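Local coordinates for protein annexin A8 (Homo sapiens, PDB 1W3W) that binds calcium ions and acidic phospholipids and acts as an anticoagulant, indirectly inhibiting the thromboplastin-specific complex of the blood coagulation cascade, at residues V47-S52 against L319-G324; M199-I204 against E242-V247; P93-E98 against L128-K133; D185-G190 against E218-I223. One frame throughout, in Å; residues are numbered along the deposited sequence.

From the N terminus, the chain enters contact 1 at residues 47-52 in the first annexin repeat and completes it only at 319-324 in the fourth, so every other contact is nested within that long loop. Contact 3 closes first, joining 93-98 to 128-133 inside the second repeat. The third repeat holds the other two, which cross: 185-190 opens contact 4, 199-204 opens contact 2, then 218-223 closes contact 4 before 242-247 closes contact 2. These two touch each other, Leu186 lying against Phe201 and Ile204. Contacts 1 and 2 sit on opposite sides of the chain's centre, their centres about 36 Å apart.

Contact 1. Residues V47-S52 against L319-G324; sequences VLTKRS and LLSLVG
Ser321 is the polar hub of this contact, where the last turns of helix 313-323 meet the chain around the end of helix 41-48. Its hydroxyl stands trans to its own backbone nitrogen (chi1 -175°) and thereby leans out from the helix to donate a short hydrogen bond, Ser321 OG to Thr49 OG1, 2.6 Å. Thr49 OG1 is also hydrogen-bonded to the carbonyl of Ile45, one turn back, so the threonine hydroxyl links its own backbone to the opposing helix. Substituting valine for this threonine would remove OG1 and would probably leave Ser321 OG and the Ile45 carbonyl each without this partner. The ammonium group of Lys50 reaches the same serine, NZ to Ser321 O at 3.1 Å, with the donor tilted 29° from the carbonyl plane; a second, weak bond runs 3.3 Å from Lys50 NZ to Ser321 OG. Near the C-terminal end of helix 313-323 the lysine charge is likely to be favoured by the helix dipole. The pairing joins the first and fourth annexin repeats, which in this family pack together as one module. Next comes Leu322, whose CG lies 4.1 Å from Thr49 CG2, the side chains crossing at about a right angle. Its apolar branches suit the inner side, where they also meet Leu90 and Ile280.

Contact 2. Residues M199-I204 against E242-V247; sequences MKFITI and EAMLTV
Met244 leaves its helix with CG beside the backbone nitrogen (chi1 -77°) and then runs fully extended through SD to CE, so that the whole thioether reaches across to helix 198-207. Its terminal methyl lodges between two consecutive residues: Met244 CE is 3.5 Å from Phe201 CB and 3.6 Å from Ile202 CG1. The Ile202 and Met244 side chains cross at about a right angle. Just behind the methyl, the sulfur makes a Met-aromatic contact, Met244 SD standing 5.1 Å from the centroid of the Phe201 ring and 49° off its normal, an oblique approach. An unbranched, flexible side chain suits this place, because the backbones remain well apart, with the CA atoms of Ile202 and Met244 7.7 Å from each other. The polarisable sulfur can lie beside an aromatic ring without needing a hydrogen-bond partner, and all three touching residues are buried. The contact thus belongs to the apolar interior of the third annexin repeat. Around it lie other helices of this all-helical fold: Phe201 packs on Glu235 and Met244 on Ile232, both of helix 228-235, and Ile202 on Tyr154 and Ile158 of helix 153-163.

Contact 3. Residues P93-E98 against L128-K133; sequences PPYRYE and LREIMK
Ile131 fills the close-packed side of this contact, set against the first turn of helix 96-107. Its CD1 methyl lies 3.6 Å from Glu98 CB, while its CG1 rests 3.8 Å from the backbone oxygen Tyr95 O. The longer arm of the isoleucine suits this spot, since CG1 reaches the backbone of the N-cap residue and CD1 the aliphatic base of the glutamate. The carboxylate of Glu98 is buried yet well supplied. Glu98 OE2 accepts the backbone Tyr95 N at 2.9 Å on its syn side, and Glu98 OE1 pairs with Arg123 in a salt bridge. The solvent side is formed by Tyr95 and Glu130, both partly exposed. The methylene of Glu130 covers one face of the Tyr95 ring in a CH-pi contact, CB being 4.0 Å from the ring centroid, and Pro94 CB lies over the opposite face. The Glu130 carboxylate is turned 61° from the ring plane. The Glu98 bond is the half of a capping box that returns to the N-cap backbone, here starting the first helix of the second annexin repeat against helix 125-139, the third of the five helices usual in an annexin repeat.

Contact 4. Residues D185-G190 against E218-I223; sequences DLYAAG and EEYEKI
Ile223 presents its CG2 methyl as a knob to the flat side of Tyr187, 3.5 Å above the ring plane and displaced toward the rim. The nearest ring atom is Tyr187 CD2, 3.5 Å from Ile223 CG2, and the geometry is that of a CH-pi contact. Tyr187 offers this face because its CG lies trans to the backbone nitrogen (chi1 -179°), sending the ring out alongside the isoleucine. The second bump is Tyr220, whose ring goes in edge first. Its CE1 corner occupies the hollow between two successive residues, 3.6 Å from Tyr187 N and 4.0 Å from Tyr187 CB, while Tyr220 CD1 lies 4.0 Å from Leu186 CB. The two helices, 176-191 and 210-224, are the first and third of the third annexin repeat, and their segments cross at -52° with the axes 10.0 Å apart, leaving room for an aromatic ring between them. Replacing Tyr187 by an alanine would probably open a gap beside Ile223 CG2 and deprive that methyl of its aromatic seat. Farther in, the Tyr220 hydroxyl is hydrogen-bonded to Ser231 OG, and a water links it to the carbonyl oxygen of Leu186, so a tyrosine can be buried here with its polar end still satisfied.

Contact 1. Residues V47-S52 against L319-G324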
loop_
_atom_site.group_PDB
_atom_site.type_symbol
_atom_site.label_atom_id
_atom_site.label_comp_id
_atom_site.label_asym_id
_atom_site.label_seq_id
_atom_site.Cartn_x
_atom_site.Cartn_y
_atom_site.Cartn_z
ATOM N N VAL A 47 -23.339 6.334 1.656
ATOM C CA VAL A 47 -23.466 4.926 1.306
ATOM C C VAL A 47 -22.079 4.269 1.192
ATOM O O VAL A 47 -21.781 3.283 1.879
ATOM C CB VAL A 47 -24.261 4.745 -0.010
ATOM C CG1 VAL A 47 -24.214 3.299 -0.490
ATOM C CG2 VAL A 47 -25.714 5.189 0.166
ATOM N N LEU A 48 -21.221 4.802 0.332
ATOM C CA LEU A 48 -20.014 4.069 -0.032
ATOM C C LEU A 48 -18.940 4.019 1.051
ATOM O O LEU A 48 -18.220 3.025 1.117
ATOM C CB LEU A 48 -19.442 4.579 -1.351
ATOM C CG LEU A 48 -20.426 4.384 -2.502
ATOM C CD1 LEU A 48 -19.860 4.975 -3.766
ATOM C CD2 LEU A 48 -20.769 2.903 -2.689
ATOM N N THR A 49 -18.813 5.053 1.883
ATOM C CA THR A 49 -17.848 5.003 3.004
ATOM C C THR A 49 -18.359 4.319 4.259
ATOM O O THR A 49 -17.577 4.100 5.172
ATOM C CB THR A 49 -17.332 6.395 3.417
ATOM O OG1 THR A 49 -18.400 7.168 3.997
ATOM C CG2 THR A 49 -16.829 7.175 2.223
ATOM N N LYS A 50 -19.650 4.004 4.330
ATOM C CA LYS A 50 -20.215 3.310 5.482
ATOM C C LYS A 50 -20.547 1.847 5.212
ATOM O O LYS A 50 -21.042 1.170 6.098
ATOM C CB LYS A 50 -21.474 4.039 5.984
ATOM C CG LYS A 50 -21.209 5.432 6.565
ATOM C CD LYS A 50 -20.283 5.369 7.772
ATOM C CE LYS A 50 -19.967 6.755 8.360
ATOM N NZ LYS A 50 -18.598 6.761 8.976
ATOM N N ARG A 51 -20.308 1.359 4.004
ATOM C CA ARG A 51 -20.468 -0.053 3.692
ATOM C C ARG A 51 -19.096 -0.664 3.444
ATOM O O ARG A 51 -18.168 0.021 3.079
ATOM C CB ARG A 51 -21.344 -0.249 2.451
ATOM C CG ARG A 51 -22.759 0.318 2.562
ATOM C CD ARG A 51 -23.685 -0.409 3.550
ATOM N NE ARG A 51 -25.003 0.215 3.480
ATOM C CZ ARG A 51 -25.443 1.174 4.288
ATOM N NH1 ARG A 51 -24.734 1.589 5.332
ATOM N NH2 ARG A 51 -26.640 1.699 4.068
ATOM N N SER A 52 -18.971 -1.961 3.642
ATOM C CA SER A 52 -17.712 -2.656 3.408
ATOM C C SER A 52 -17.476 -2.852 1.914
ATOM O O SER A 52 -18.389 -2.719 1.099
ATOM C CB SER A 52 -17.730 -4.002 4.118
ATOM O OG SER A 52 -18.614 -4.902 3.474
ATOM N N LEU A 319 -12.861 11.184 3.244
ATOM C CA LEU A 319 -11.709 10.593 3.940
ATOM C C LEU A 319 -11.994 10.449 5.426
ATOM O O LEU A 319 -11.707 9.405 6.021
ATOM C CB LEU A 319 -10.442 11.416 3.745
ATOM C CG LEU A 319 -9.713 11.278 2.409
ATOM C CD1 LEU A 319 -8.636 12.306 2.317
ATOM C CD2 LEU A 319 -9.119 9.897 2.256
ATOM N N LEU A 320 -12.578 11.488 6.021
ATOM C CA LEU A 320 -12.871 11.474 7.451
ATOM C C LEU A 320 -13.950 10.455 7.790
ATOM O O LEU A 320 -13.892 9.845 8.836
ATOM C CB LEU A 320 -13.269 12.886 7.938
ATOM C CG LEU A 320 -12.164 13.949 7.905
ATOM C CD1 LEU A 320 -12.719 15.347 8.280
ATOM C CD2 LEU A 320 -11.034 13.580 8.855
ATOM N N SER A 321 -14.917 10.254 6.896
ATOM C CA SER A 321 -15.968 9.251 7.091
ATOM C C SER A 321 -15.358 7.848 7.132
ATOM O O SER A 321 -15.731 7.026 7.968
ATOM C CB SER A 321 -17.024 9.370 5.997
ATOM O OG SER A 321 -18.112 8.494 6.213
ATOM N N LEU A 322 -14.380 7.601 6.257
ATOM C CA LEU A 322 -13.669 6.323 6.199
ATOM C C LEU A 322 -12.821 6.076 7.431
ATOM O O LEU A 322 -12.821 4.988 7.984
ATOM C CB LEU A 322 -12.731 6.302 4.989
ATOM C CG LEU A 322 -13.290 5.805 3.672
ATOM C CD1 LEU A 322 -12.243 6.049 2.599
ATOM C CD2 LEU A 322 -13.663 4.325 3.757
ATOM N N VAL A 323 -12.087 7.099 7.854
ATOM C CA VAL A 323 -11.202 7.002 9.008
ATOM C C VAL A 323 -12.010 6.762 10.285
ATOM O O VAL A 323 -11.581 6.027 11.162
ATOM C CB VAL A 323 -10.318 8.269 9.136
ATOM C CG1 VAL A 323 -9.518 8.260 10.433
ATOM C CG2 VAL A 323 -9.363 8.376 7.942
ATOM N N GLY A 324 -13.178 7.387 10.378
ATOM C CA GLY A 324 -14.046 7.256 11.536
ATOM C C GLY A 324 -13.568 8.053 12.740
ATOM O O GLY A 324 -12.665 8.888 12.643
#

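Contact 2. Residues M199-I204 against E242-V247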
loop_
_atom_site.group_PDB
_atom_site.type_symbol
_atom_site.label_atom_id
_atom_site.label_comp_id
_atom_site.label_asym_id
_atom_site.label_seq_id
_atom_site.Cartn_x
_atom_site.Cartn_y
_atom_site.Cartn_z
ATOM N N MET A 199 24.000 -6.719 -3.999
ATOM C CA MET A 199 23.324 -8.006 -4.202
ATOM C C MET A 199 23.243 -8.854 -2.940
ATOM O O MET A 199 22.321 -9.647 -2.793
ATOM C CB MET A 199 24.000 -8.822 -5.313
ATOM C CG MET A 199 23.552 -8.453 -6.721
ATOM S SD MET A 199 21.738 -8.415 -6.964
ATOM C CE MET A 199 21.294 -10.086 -6.515
ATOM N N LYS A 200 24.214 -8.695 -2.046
ATOM C CA LYS A 200 24.210 -9.422 -0.784
ATOM C C LYS A 200 23.107 -8.904 0.139
ATOM O O LYS A 200 22.376 -9.691 0.739
ATOM C CB LYS A 200 25.576 -9.345 -0.096
ATOM C CG LYS A 200 25.855 -10.531 0.814
ATOM C CD LYS A 200 26.067 -11.838 0.023
ATOM C CE LYS A 200 24.856 -12.795 0.094
ATOM N NZ LYS A 200 25.237 -14.164 0.585
ATOM N N PHE A 201 22.998 -7.580 0.243
ATOM C CA PHE A 201 21.875 -6.959 0.932
ATOM C C PHE A 201 20.546 -7.409 0.346
ATOM O O PHE A 201 19.634 -7.785 1.086
ATOM C CB PHE A 201 21.956 -5.432 0.851
ATOM C CG PHE A 201 22.765 -4.811 1.942
ATOM C CD1 PHE A 201 22.148 -4.295 3.072
ATOM C CD2 PHE A 201 24.144 -4.724 1.834
ATOM C CE1 PHE A 201 22.896 -3.711 4.087
ATOM C CE2 PHE A 201 24.902 -4.136 2.844
ATOM C CZ PHE A 201 24.277 -3.634 3.971
ATOM N N ILE A 202 20.440 -7.383 -0.980
ATOM C CA ILE A 202 19.163 -7.635 -1.651
ATOM C C ILE A 202 18.683 -9.054 -1.403
ATOM O O ILE A 202 17.517 -9.277 -1.060
ATOM C CB ILE A 202 19.260 -7.336 -3.171
ATOM C CG1 ILE A 202 19.375 -5.830 -3.397
ATOM C CG2 ILE A 202 18.045 -7.891 -3.922
ATOM C CD1 ILE A 202 19.760 -5.447 -4.827
ATOM N N THR A 203 19.589 -10.012 -1.549
ATOM C CA THR A 203 19.246 -11.418 -1.408
ATOM C C THR A 203 18.767 -11.762 -0.004
ATOM O O THR A 203 17.767 -12.450 0.162
ATOM C CB THR A 203 20.461 -12.306 -1.769
ATOM O OG1 THR A 203 20.820 -12.078 -3.135
ATOM C CG2 THR A 203 20.085 -13.783 -1.727
ATOM N N ILE A 204 19.491 -11.302 1.001
ATOM C CA ILE A 204 19.119 -11.588 2.379
ATOM C C ILE A 204 17.805 -10.872 2.757
ATOM O O ILE A 204 16.906 -11.479 3.345
ATOM C CB ILE A 204 20.287 -11.212 3.324
ATOM C CG1 ILE A 204 21.420 -12.236 3.159
ATOM C CG2 ILE A 204 19.835 -11.134 4.774
ATOM C CD1 ILE A 204 22.778 -11.742 3.612
ATOM N N GLU A 242 15.358 3.578 -0.612
ATOM C CA GLU A 242 13.938 3.597 -0.248
ATOM C C GLU A 242 13.393 2.182 -0.128
ATOM O O GLU A 242 12.711 1.855 0.845
ATOM C CB GLU A 242 13.119 4.392 -1.283
ATOM C CG GLU A 242 11.678 4.712 -0.870
ATOM C CD GLU A 242 10.928 5.551 -1.914
ATOM O OE1 GLU A 242 9.672 5.546 -1.931
ATOM O OE2 GLU A 242 11.597 6.212 -2.736
ATOM N N ALA A 243 13.725 1.344 -1.100
ATOM C CA ALA A 243 13.247 -0.031 -1.161
ATOM C C ALA A 243 13.767 -0.862 0.007
ATOM O O ALA A 243 12.989 -1.575 0.645
ATOM C CB ALA A 243 13.651 -0.677 -2.484
ATOM N N MET A 244 15.069 -0.763 0.291
ATOM C CA MET A 244 15.674 -1.477 1.427
ATOM C C MET A 244 15.116 -1.046 2.772
ATOM O O MET A 244 14.738 -1.891 3.579
ATOM C CB MET A 244 17.202 -1.336 1.427
ATOM C CG MET A 244 17.849 -2.224 0.401
ATOM S SD MET A 244 19.645 -2.164 0.357
ATOM C CE MET A 244 19.852 -3.301 -0.915
ATOM N N LEU A 245 15.061 0.259 3.013
ATOM C CA LEU A 245 14.484 0.785 4.241
ATOM C C LEU A 245 13.014 0.376 4.409
ATOM O O LEU A 245 12.556 0.170 5.519
ATOM C CB LEU A 245 14.614 2.310 4.306
ATOM C CG LEU A 245 16.022 2.880 4.537
ATOM C CD1 LEU A 245 16.036 4.391 4.288
ATOM C CD2 LEU A 245 16.525 2.565 5.941
ATOM N N THR A 246 12.282 0.275 3.301
ATOM C CA THR A 246 10.873 -0.109 3.341
ATOM C C THR A 246 10.754 -1.557 3.790
ATOM O O THR A 246 9.936 -1.875 4.648
ATOM C CB THR A 246 10.217 0.077 1.972
ATOM O OG1 THR A 246 10.197 1.464 1.651
ATOM C CG2 THR A 246 8.772 -0.301 2.020
ATOM N N VAL A 247 11.592 -2.429 3.240
ATOM C CA VAL A 247 11.612 -3.827 3.681
ATOM C C VAL A 247 11.904 -3.904 5.172
ATOM O O VAL A 247 11.212 -4.613 5.904
ATOM C CB VAL A 247 12.614 -4.679 2.870
ATOM C CG1 VAL A 247 12.727 -6.104 3.448
ATOM C CG2 VAL A 247 12.173 -4.751 1.454
#

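Contact 3. Residues P93-E98 against L128-K133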
loop_
_atom_site.group_PDB
_atom_site.type_symbol
_atom_site.label_atom_id
_atom_site.label_comp_id
_atom_site.label_asym_id
_atom_site.label_seq_id
_atom_site.Cartn_x
_atom_site.Cartn_y
_atom_site.Cartn_z
ATOM N N PRO A 93 -12.318 -4.185 -5.860
ATOM C CA PRO A 93 -12.062 -5.266 -4.908
ATOM C C PRO A 93 -10.587 -5.245 -4.483
ATOM O O PRO A 93 -9.730 -4.748 -5.229
ATOM C CB PRO A 93 -12.384 -6.543 -5.702
ATOM C CG PRO A 93 -13.116 -6.110 -6.911
ATOM C CD PRO A 93 -12.730 -4.687 -7.183
ATOM N N PRO A 94 -10.279 -5.780 -3.316
ATOM C CA PRO A 94 -8.882 -5.976 -2.929
ATOM C C PRO A 94 -8.107 -6.790 -3.986
ATOM O O PRO A 94 -8.699 -7.612 -4.692
ATOM C CB PRO A 94 -8.980 -6.752 -1.611
ATOM C CG PRO A 94 -10.376 -7.055 -1.406
ATOM C CD PRO A 94 -11.218 -6.243 -2.288
ATOM N N TYR A 95 -6.812 -6.509 -4.108
ATOM C CA TYR A 95 -5.897 -7.181 -5.037
ATOM C C TYR A 95 -6.028 -6.650 -6.446
ATOM O O TYR A 95 -5.028 -6.295 -7.066
ATOM C CB TYR A 95 -6.006 -8.724 -4.975
ATOM C CG TYR A 95 -6.084 -9.226 -3.555
ATOM C CD1 TYR A 95 -5.233 -8.716 -2.576
ATOM C CD2 TYR A 95 -7.049 -10.156 -3.172
ATOM C CE1 TYR A 95 -5.321 -9.130 -1.264
ATOM C CE2 TYR A 95 -7.143 -10.574 -1.858
ATOM C CZ TYR A 95 -6.279 -10.057 -0.913
ATOM O OH TYR A 95 -6.368 -10.468 0.392
ATOM N N ARG A 96 -7.239 -6.572 -6.955
ATOM C CA ARG A 96 -7.485 -5.834 -8.179
ATOM C C ARG A 96 -7.158 -4.360 -8.017
ATOM O O ARG A 96 -6.649 -3.748 -8.952
ATOM C CB ARG A 96 -8.932 -6.012 -8.642
ATOM C CG ARG A 96 -9.228 -7.438 -9.039
ATOM C CD ARG A 96 -10.480 -7.624 -9.881
ATOM N NE ARG A 96 -10.543 -6.636 -10.961
ATOM C CZ ARG A 96 -11.644 -6.310 -11.631
ATOM N NH1 ARG A 96 -12.809 -6.898 -11.363
ATOM N NH2 ARG A 96 -11.577 -5.385 -12.581
ATOM N N TYR A 97 -7.392 -3.799 -6.830
ATOM C CA TYR A 97 -7.051 -2.405 -6.568
ATOM C C TYR A 97 -5.552 -2.157 -6.694
ATOM O O TYR A 97 -5.122 -1.244 -7.399
ATOM C CB TYR A 97 -7.508 -1.984 -5.170
ATOM C CG TYR A 97 -7.162 -0.556 -4.846
ATOM C CD1 TYR A 97 -7.456 0.475 -5.745
ATOM C CD2 TYR A 97 -6.557 -0.222 -3.643
ATOM C CE1 TYR A 97 -7.148 1.788 -5.444
ATOM C CE2 TYR A 97 -6.261 1.092 -3.335
ATOM C CZ TYR A 97 -6.548 2.093 -4.242
ATOM O OH TYR A 97 -6.237 3.402 -3.936
ATOM N N GLU A 98 -4.759 -2.975 -6.005
ATOM C CA GLU A 98 -3.300 -2.862 -6.055
ATOM C C GLU A 98 -2.751 -3.086 -7.472
ATOM O O GLU A 98 -1.826 -2.400 -7.901
ATOM C CB GLU A 98 -2.635 -3.825 -5.060
ATOM C CG GLU A 98 -2.762 -3.383 -3.612
ATOM C CD GLU A 98 -3.979 -3.961 -2.911
ATOM O OE1 GLU A 98 -3.960 -3.998 -1.674
ATOM O OE2 GLU A 98 -4.951 -4.381 -3.573
ATOM N N LEU A 128 0.511 -10.962 -2.644
ATOM C CA LEU A 128 1.166 -10.671 -3.922
ATOM C C LEU A 128 0.745 -11.666 -5.001
ATOM O O LEU A 128 0.574 -11.284 -6.147
ATOM C CB LEU A 128 2.688 -10.663 -3.784
ATOM C CG LEU A 128 3.285 -9.461 -3.067
ATOM C CD1 LEU A 128 4.789 -9.668 -2.865
ATOM C CD2 LEU A 128 3.016 -8.172 -3.825
ATOM N N ARG A 129 0.546 -12.931 -4.631
ATOM C CA ARG A 129 0.110 -13.938 -5.588
ATOM C C ARG A 129 -1.234 -13.543 -6.181
ATOM O O ARG A 129 -1.438 -13.688 -7.371
ATOM C CB ARG A 129 -0.005 -15.323 -4.931
ATOM C CG ARG A 129 -0.463 -16.427 -5.912
ATOM C CD ARG A 129 -1.333 -17.540 -5.312
ATOM N NE ARG A 129 -1.150 -17.683 -3.868
ATOM C CZ ARG A 129 -0.066 -18.191 -3.287
ATOM N NH1 ARG A 129 0.955 -18.642 -4.010
ATOM N NH2 ARG A 129 -0.005 -18.258 -1.963
ATOM N N GLU A 130 -2.133 -13.034 -5.342
ATOM C CA GLU A 130 -3.452 -12.566 -5.778
ATOM C C GLU A 130 -3.351 -11.315 -6.628
ATOM O O GLU A 130 -4.069 -11.167 -7.595
ATOM C CB GLU A 130 -4.358 -12.285 -4.568
ATOM C CG GLU A 130 -4.721 -13.516 -3.757
ATOM C CD GLU A 130 -5.431 -14.569 -4.593
ATOM O OE1 GLU A 130 -5.078 -15.761 -4.470
ATOM O OE2 GLU A 130 -6.333 -14.202 -5.379
ATOM N N ILE A 131 -2.457 -10.410 -6.256
ATOM C CA ILE A 131 -2.258 -9.187 -7.027
ATOM C C ILE A 131 -1.696 -9.522 -8.423
ATOM O O ILE A 131 -2.128 -8.962 -9.424
ATOM C CB ILE A 131 -1.347 -8.216 -6.248
ATOM C CG1 ILE A 131 -2.121 -7.636 -5.060
ATOM C CG2 ILE A 131 -0.856 -7.106 -7.154
ATOM C CD1 ILE A 131 -1.264 -6.992 -3.990
ATOM N N MET A 132 -0.752 -10.454 -8.474
ATOM C CA MET A 132 -0.169 -10.899 -9.743
ATOM C C MET A 132 -1.196 -11.511 -10.681
ATOM O O MET A 132 -1.173 -11.261 -11.879
ATOM C CB MET A 132 0.938 -11.913 -9.477
ATOM C CG MET A 132 2.231 -11.255 -9.093
ATOM S SD MET A 132 3.504 -12.461 -8.719
ATOM C CE MET A 132 4.699 -12.030 -9.781
ATOM N N LYS A 133 -2.101 -12.307 -10.128
ATOM C CA LYS A 133 -3.161 -12.925 -10.913
ATOM C C LYS A 133 -4.118 -11.871 -11.438
ATOM O O LYS A 133 -4.506 -11.903 -12.605
ATOM C CB LYS A 133 -3.916 -13.955 -10.066
ATOM C CG LYS A 133 -5.172 -14.512 -10.734
ATOM C CD LYS A 133 -5.445 -15.973 -10.333
ATOM C CE LYS A 133 -5.970 -16.095 -8.902
ATOM N NZ LYS A 133 -7.024 -17.164 -8.788
#

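Contact 4. Residues D185-G190 against E218-I223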
loop_
_atom_site.group_PDB
_atom_site.type_symbol
_atom_site.label_atom_id
_atom_site.label_comp_id
_atom_site.label_asym_id
_atom_site.label_seq_id
_atom_site.Cartn_x
_atom_site.Cartn_y
_atom_site.Cartn_z
ATOM N N ASP A 185 27.633 -11.510 6.742
ATOM C CA ASP A 185 27.689 -11.188 5.311
ATOM C C ASP A 185 27.240 -9.763 5.017
ATOM O O ASP A 185 27.773 -9.134 4.112
ATOM C CB ASP A 185 26.814 -12.135 4.491
ATOM C CG ASP A 185 27.388 -13.530 4.388
ATOM O OD1 ASP A 185 26.653 -14.417 3.910
ATOM O OD2 ASP A 185 28.533 -13.837 4.793
ATOM N N LEU A 186 26.251 -9.264 5.759
ATOM C CA LEU A 186 25.769 -7.893 5.577
ATOM C C LEU A 186 26.825 -6.893 6.004
ATOM O O LEU A 186 27.019 -5.868 5.371
ATOM C CB LEU A 186 24.488 -7.640 6.386
ATOM C CG LEU A 186 23.241 -8.351 5.877
ATOM C CD1 LEU A 186 22.083 -8.049 6.791
ATOM C CD2 LEU A 186 22.922 -7.971 4.430
ATOM N N TYR A 187 27.505 -7.208 7.086
ATOM C CA TYR A 187 28.581 -6.384 7.584
ATOM C C TYR A 187 29.739 -6.341 6.577
ATOM O O TYR A 187 30.211 -5.265 6.223
ATOM C CB TYR A 187 29.031 -6.963 8.905
ATOM C CG TYR A 187 30.137 -6.231 9.595
ATOM C CD1 TYR A 187 30.035 -4.873 9.892
ATOM C CD2 TYR A 187 31.283 -6.906 9.991
ATOM C CE1 TYR A 187 31.064 -4.206 10.555
ATOM C CE2 TYR A 187 32.304 -6.252 10.651
ATOM C CZ TYR A 187 32.191 -4.904 10.934
ATOM O OH TYR A 187 33.229 -4.281 11.597
ATOM N N ALA A 188 30.175 -7.513 6.114
ATOM C CA ALA A 188 31.234 -7.619 5.107
ATOM C C ALA A 188 30.879 -6.875 3.814
ATOM O O ALA A 188 31.731 -6.235 3.212
ATOM C CB ALA A 188 31.531 -9.091 4.800
ATOM N N ALA A 189 29.616 -6.951 3.410
ATOM C CA ALA A 189 29.131 -6.312 2.186
ATOM C C ALA A 189 29.186 -4.783 2.265
ATOM O O ALA A 189 29.480 -4.115 1.273
ATOM C CB ALA A 189 27.710 -6.765 1.880
ATOM N N GLY A 190 28.905 -4.236 3.441
ATOM C CA GLY A 190 28.991 -2.805 3.652
ATOM C C GLY A 190 30.421 -2.302 3.702
ATOM O O GLY A 190 30.688 -1.155 3.349
ATOM N N GLU A 218 19.274 -7.884 14.878
ATOM C CA GLU A 218 19.853 -7.918 16.219
ATOM C C GLU A 218 21.336 -8.276 16.185
ATOM O O GLU A 218 22.154 -7.588 16.795
ATOM C CB GLU A 218 19.147 -8.961 17.087
ATOM C CG GLU A 218 17.784 -8.588 17.613
ATOM C CD GLU A 218 17.234 -9.690 18.514
ATOM O OE1 GLU A 218 17.746 -9.842 19.650
ATOM O OE2 GLU A 218 16.329 -10.432 18.071
ATOM N N GLU A 219 21.673 -9.370 15.495
ATOM C CA GLU A 219 23.062 -9.834 15.391
ATOM C C GLU A 219 23.943 -8.821 14.668
ATOM O O GLU A 219 25.103 -8.609 15.046
ATOM C CB GLU A 219 23.151 -11.188 14.663
ATOM C CG GLU A 219 22.523 -12.354 15.408
ATOM C CD GLU A 219 23.131 -12.553 16.788
ATOM O OE1 GLU A 219 22.360 -12.642 17.758
ATOM O OE2 GLU A 219 24.374 -12.597 16.907
ATOM N N TYR A 220 23.393 -8.207 13.625
ATOM C CA TYR A 220 24.113 -7.213 12.859
ATOM C C TYR A 220 24.557 -6.042 13.757
ATOM O O TYR A 220 25.673 -5.563 13.642
ATOM C CB TYR A 220 23.268 -6.699 11.700
ATOM C CG TYR A 220 23.979 -5.636 10.924
ATOM C CD1 TYR A 220 24.922 -5.968 9.964
ATOM C CD2 TYR A 220 23.748 -4.287 11.181
ATOM C CE1 TYR A 220 25.595 -4.990 9.265
ATOM C CE2 TYR A 220 24.413 -3.303 10.483
ATOM C CZ TYR A 220 25.336 -3.649 9.537
ATOM O OH TYR A 220 25.994 -2.670 8.834
ATOM N N GLU A 221 23.677 -5.606 14.649
ATOM C CA GLU A 221 24.005 -4.545 15.594
ATOM C C GLU A 221 25.157 -4.880 16.526
ATOM O O GLU A 221 25.991 -4.022 16.782
ATOM C CB GLU A 221 22.789 -4.167 16.432
ATOM C CG GLU A 221 21.756 -3.420 15.635
ATOM C CD GLU A 221 20.671 -2.791 16.500
ATOM O OE1 GLU A 221 19.713 -2.272 15.907
ATOM O OE2 GLU A 221 20.784 -2.816 17.749
ATOM N N LYS A 222 25.195 -6.111 17.035
ATOM C CA LYS A 222 26.293 -6.575 17.891
ATOM C C LYS A 222 27.635 -6.620 17.175
ATOM O O LYS A 222 28.676 -6.305 17.754
ATOM C CB LYS A 222 26.002 -7.980 18.425
ATOM C CG LYS A 222 24.787 -8.076 19.331
ATOM N N ILE A 223 27.605 -7.028 15.913
ATOM C CA ILE A 223 28.801 -7.179 15.102
ATOM C C ILE A 223 29.311 -5.843 14.586
ATOM O O ILE A 223 30.507 -5.615 14.542
ATOM C CB ILE A 223 28.505 -8.093 13.887
ATOM C CG1 ILE A 223 28.258 -9.522 14.340
ATOM C CG2 ILE A 223 29.664 -8.063 12.881
ATOM C CD1 ILE A 223 27.681 -10.399 13.232
HETATM O O HOH W 1 26.969 -3.183 6.165
#